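Local atomic coordinates of Afp (Microbacterium arborescens, PDB entry 2YJK), a protein that probably binds and stores ferric iron as a Dps-family ferritin-like protein that assembles into a twelve-subunit particle. Residues Met32-His43 with Leu58-Ala69. Sequence-based numbering, arbitrary orientation.
Sequences MQALVVNGKQAH and LDSVVAHAQDYA. With OFE (Iron(II) oxide), chain B.
Gln33 and Gln66 reach each other by matching torsions: each has CG anti to its own N (chi1 -171° in both) and a bend at chi2 that swings the amide across the helix gap. Helix 15-45 and helix 51-78 are the first antiparallel pair of the ferritin-like four-helix bundle, and their segments 32-43 and 58-69 come to within 7.9 Å, axis to axis. The two amides pair reciprocally. Gln33 NE2 donates to Gln66 OE1 at 2.9 Å. Gln66 NE2 returns the bond to Gln33 OE1 at 3.2 Å. Each acceptor uses an in-plane lone pair, but with the amide planes 36° apart each oxygen sits tilted out of the plane of the amide that donates to it. Replacing Gln33 with a leucine would probably leave both polar ends of the Gln66 amide without these mates and its rotation less fixed.

Between this pair and the iron site the packing is apolar. Val62 is a knob in a hole formed by Leu35, Val36, Gly39 and Lys40, its CG2 lying 3.6 Å from Gly39 C, where the missing side chain makes room. Leu35 CD2 meets Ala65 CB and Val61 CG1, while Leu58 CD1 rests on Ala42 CB.

At the far end lies one half of the intersubunit iron site that marks Dps proteins. His43 NE2 binds iron of the iron oxide group at 2.5 Å, in the plane of its ring; Asp70 and Glu74 of a second subunit complete the protein ligands, and His55 O accepts a hydrogen bond from His43 ND1. Lys40 NZ forms a salt bridge with Asp59 OD1, 2.8 Å away, on the syn side of that oxygen. It also pairs with Asp70 of that second subunit, so its charge is probably shared between the two carboxylates, with the oxide oxygen also close by. The Asp59 carboxylate stacks on the imidazole, the planes 23° apart, with OD1 over the centre of the His43 ring, 3.6 Å above its plane.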
loop_
_atom_site.group_PDB
_atom_site.type_symbol
_atom_site.label_atom_id
_atom_site.label_comp_id
_atom_site.label_asym_id
_atom_site.label_seq_id
_atom_site.Cartn_x
_atom_site.Cartn_y
_atom_site.Cartn_z
ATOM N N MET C 32 16.196 27.592 4.885
ATOM C CA MET C 32 15.733 26.238 4.606
ATOM C C MET C 32 15.838 25.869 3.133
ATOM O O MET C 32 16.160 24.759 2.814
ATOM C CB MET C 32 14.330 26.106 5.057
ATOM C CG MET C 32 14.188 25.973 6.620
ATOM S SD MET C 32 15.266 24.692 7.384
ATOM C CE MET C 32 16.289 25.749 8.304
ATOM N N GLN C 33 15.548 26.806 2.232
ATOM C CA GLN C 33 15.590 26.545 0.827
ATOM C C GLN C 33 17.070 26.470 0.378
ATOM O O GLN C 33 17.373 25.656 -0.525
ATOM C CB GLN C 33 14.807 27.648 0.058
ATOM C CG GLN C 33 14.586 27.404 -1.419
ATOM C CD GLN C 33 13.831 26.093 -1.692
ATOM O OE1 GLN C 33 14.440 25.099 -2.110
ATOM N NE2 GLN C 33 12.529 26.082 -1.448
ATOM N N ALA C 34 17.951 27.324 0.945
ATOM C CA ALA C 34 19.426 27.223 0.739
ATOM C C ALA C 34 19.985 25.836 1.183
ATOM O O ALA C 34 20.799 25.240 0.473
ATOM C CB ALA C 34 20.183 28.341 1.493
ATOM N N LEU C 35 19.485 25.325 2.326
ATOM C CA LEU C 35 19.840 24.022 2.840
ATOM C C LEU C 35 19.411 22.869 1.921
ATOM O O LEU C 35 20.151 21.883 1.804
ATOM C CB LEU C 35 19.266 23.853 4.234
ATOM C CG LEU C 35 19.775 22.633 5.002
ATOM C CD1 LEU C 35 21.257 22.790 5.218
ATOM C CD2 LEU C 35 18.958 22.238 6.334
ATOM N N VAL C 36 18.283 23.021 1.194
ATOM C CA VAL C 36 17.924 22.049 0.151
ATOM C C VAL C 36 19.074 21.970 -0.919
ATOM O O VAL C 36 19.561 20.867 -1.276
ATOM C CB VAL C 36 16.577 22.417 -0.560
ATOM C CG1 VAL C 36 16.432 21.609 -1.843
ATOM C CG2 VAL C 36 15.350 22.129 0.388
ATOM N N VAL C 37 19.503 23.141 -1.407
ATOM C CA VAL C 37 20.465 23.179 -2.488
ATOM C C VAL C 37 21.888 22.784 -2.022
ATOM O O VAL C 37 22.546 21.924 -2.634
ATOM C CB VAL C 37 20.498 24.576 -3.181
ATOM C CG1 VAL C 37 21.693 24.634 -4.152
ATOM C CG2 VAL C 37 19.134 24.840 -3.916
ATOM N N ASN C 38 22.344 23.409 -0.936
ATOM C CA ASN C 38 23.658 23.087 -0.394
ATOM C C ASN C 38 23.746 21.672 0.218
ATOM O O ASN C 38 24.837 21.104 0.292
ATOM C CB ASN C 38 24.093 24.188 0.604
ATOM C CG ASN C 38 24.217 25.529 -0.073
ATOM O OD1 ASN C 38 24.688 25.587 -1.214
ATOM N ND2 ASN C 38 23.772 26.628 0.604
ATOM N N GLY C 39 22.609 21.118 0.666
ATOM C CA GLY C 39 22.573 19.810 1.197
ATOM C C GLY C 39 22.702 18.828 0.034
ATOM O O GLY C 39 23.335 17.755 0.167
ATOM N N LYS C 40 22.062 19.142 -1.099
ATOM C CA LYS C 40 22.229 18.255 -2.253
ATOM C C LYS C 40 23.656 18.261 -2.720
ATOM O O LYS C 40 24.203 17.209 -3.008
ATOM C CB LYS C 40 21.304 18.611 -3.417
ATOM C CG LYS C 40 19.909 18.031 -3.246
ATOM C CD LYS C 40 19.904 16.465 -3.511
ATOM C CE LYS C 40 18.512 16.008 -3.833
ATOM N NZ LYS C 40 18.412 14.505 -3.891
ATOM N N GLN C 41 24.256 19.448 -2.756
ATOM C CA GLN C 41 25.660 19.575 -2.999
ATOM C C GLN C 41 26.468 18.641 -2.106
ATOM O O GLN C 41 27.301 17.952 -2.634
ATOM C CB GLN C 41 26.122 21.048 -2.818
ATOM C CG GLN C 41 27.642 21.248 -2.800
ATOM C CD GLN C 41 28.309 21.097 -4.198
ATOM O OE1 GLN C 41 27.645 20.847 -5.214
ATOM N NE2 GLN C 41 29.629 21.202 -4.231
ATOM N N ALA C 42 26.248 18.657 -0.774
ATOM C CA ALA C 42 26.975 17.780 0.211
ATOM C C ALA C 42 26.657 16.296 -0.103
ATOM O O ALA C 42 27.529 15.418 -0.140
ATOM C CB ALA C 42 26.555 18.139 1.697
ATOM N N HIS C 43 25.397 16.049 -0.442
ATOM C CA HIS C 43 24.913 14.709 -0.768
ATOM C C HIS C 43 25.665 14.140 -2.000
ATOM O O HIS C 43 26.109 12.981 -1.961
ATOM C CB HIS C 43 23.426 14.867 -1.021
ATOM C CG HIS C 43 22.762 13.665 -1.593
ATOM N ND1 HIS C 43 22.451 12.550 -0.830
ATOM C CD2 HIS C 43 22.340 13.404 -2.849
ATOM C CE1 HIS C 43 21.852 11.661 -1.599
ATOM N NE2 HIS C 43 21.753 12.167 -2.819
ATOM N N LEU C 58 21.957 12.837 4.565
ATOM C CA LEU C 58 21.859 14.130 3.913
ATOM C C LEU C 58 20.623 14.229 3.013
ATOM O O LEU C 58 19.931 15.211 3.054
ATOM C CB LEU C 58 23.134 14.436 3.126
ATOM C CG LEU C 58 24.393 14.790 3.927
ATOM C CD1 LEU C 58 25.670 14.801 3.019
ATOM C CD2 LEU C 58 24.219 16.145 4.553
ATOM N N ASP C 59 20.293 13.209 2.227
ATOM C CA ASP C 59 19.049 13.261 1.442
ATOM C C ASP C 59 17.818 13.506 2.347
ATOM O O ASP C 59 16.864 14.194 1.968
ATOM C CB ASP C 59 18.843 11.999 0.592
ATOM C CG ASP C 59 18.657 12.333 -0.902
ATOM O OD1 ASP C 59 18.669 13.539 -1.282
ATOM O OD2 ASP C 59 18.545 11.400 -1.732
ATOM N N SER C 60 17.844 12.945 3.547
ATOM C CA SER C 60 16.686 13.066 4.395
ATOM C C SER C 60 16.624 14.452 5.069
ATOM O O SER C 60 15.541 15.034 5.193
ATOM C CB SER C 60 16.580 11.818 5.280
ATOM O OG SER C 60 16.606 12.195 6.608
ATOM N N VAL C 61 17.796 15.057 5.302
ATOM C CA VAL C 61 17.925 16.466 5.752
ATOM C C VAL C 61 17.381 17.448 4.699
ATOM O O VAL C 61 16.707 18.398 5.025
ATOM C CB VAL C 61 19.422 16.826 6.122
ATOM C CG1 VAL C 61 19.709 18.324 6.172
ATOM C CG2 VAL C 61 19.875 16.087 7.465
ATOM N N VAL C 62 17.703 17.208 3.446
ATOM C CA VAL C 62 17.238 18.005 2.326
ATOM C C VAL C 62 15.703 17.891 2.242
ATOM O O VAL C 62 15.024 18.909 2.055
ATOM C CB VAL C 62 17.902 17.465 1.027
ATOM C CG1 VAL C 62 17.144 17.906 -0.219
ATOM C CG2 VAL C 62 19.349 17.877 0.926
ATOM N N ALA C 63 15.164 16.663 2.379
ATOM C CA ALA C 63 13.737 16.395 2.189
ATOM C C ALA C 63 12.997 17.167 3.327
ATOM O O ALA C 63 12.050 17.895 3.038
ATOM C CB ALA C 63 13.440 14.886 2.204
ATOM N N HIS C 64 13.512 17.105 4.576
ATOM C CA HIS C 64 13.018 17.944 5.687
ATOM C C HIS C 64 13.119 19.444 5.407
ATOM O O HIS C 64 12.118 20.173 5.570
ATOM C CB HIS C 64 13.733 17.615 6.990
ATOM C CG HIS C 64 13.451 16.212 7.477
ATOM N ND1 HIS C 64 14.265 15.545 8.373
ATOM C CD2 HIS C 64 12.485 15.332 7.125
ATOM C CE1 HIS C 64 13.786 14.331 8.584
ATOM N NE2 HIS C 64 12.708 14.177 7.837
ATOM N N ALA C 65 14.309 19.931 4.989
ATOM C CA ALA C 65 14.455 21.363 4.741
ATOM C C ALA C 65 13.392 21.843 3.707
ATOM O O ALA C 65 12.715 22.873 3.917
ATOM C CB ALA C 65 15.944 21.714 4.260
ATOM N N GLN C 66 13.243 21.098 2.619
ATOM C CA GLN C 66 12.237 21.440 1.631
ATOM C C GLN C 66 10.832 21.523 2.240
ATOM O O GLN C 66 10.137 22.447 1.944
ATOM C CB GLN C 66 12.209 20.488 0.405
ATOM C CG GLN C 66 11.288 21.016 -0.728
ATOM C CD GLN C 66 11.805 22.373 -1.305
ATOM O OE1 GLN C 66 11.318 23.481 -0.952
ATOM N NE2 GLN C 66 12.833 22.290 -2.133
ATOM N N ASP C 67 10.437 20.578 3.093
ATOM C CA ASP C 67 9.126 20.642 3.726
ATOM C C ASP C 67 9.035 21.863 4.602
ATOM O O ASP C 67 8.049 22.591 4.538
ATOM C CB ASP C 67 8.799 19.392 4.539
ATOM C CG ASP C 67 8.461 18.187 3.648
ATOM O OD1 ASP C 67 7.824 18.353 2.541
ATOM O OD2 ASP C 67 8.843 17.032 4.041
ATOM N N TYR C 68 10.072 22.129 5.360
ATOM C CA TYR C 68 10.061 23.293 6.270
ATOM C C TYR C 68 9.985 24.594 5.526
ATOM O O TYR C 68 9.244 25.479 5.933
ATOM C CB TYR C 68 11.266 23.282 7.214
ATOM C CG TYR C 68 11.348 22.053 8.083
ATOM C CD1 TYR C 68 10.164 21.361 8.505
ATOM C CD2 TYR C 68 12.591 21.551 8.471
ATOM C CE1 TYR C 68 10.258 20.229 9.290
ATOM C CE2 TYR C 68 12.682 20.395 9.271
ATOM C CZ TYR C 68 11.542 19.774 9.677
ATOM O OH TYR C 68 11.691 18.644 10.418
ATOM N N ALA C 69 10.694 24.694 4.399
ATOM C CA ALA C 69 10.662 25.926 3.582
ATOM C C ALA C 69 9.216 26.146 3.111
ATOM O O ALA C 69 8.656 27.258 3.245
ATOM C CB ALA C 69 11.651 25.833 2.365
HETATM FE FE OFE B . 20.724 11.376 -4.967
HETATM O O OFE B . 18.391 11.885 -4.271
HETATM O O HOH W 1 21.023 9.114 -4.349
#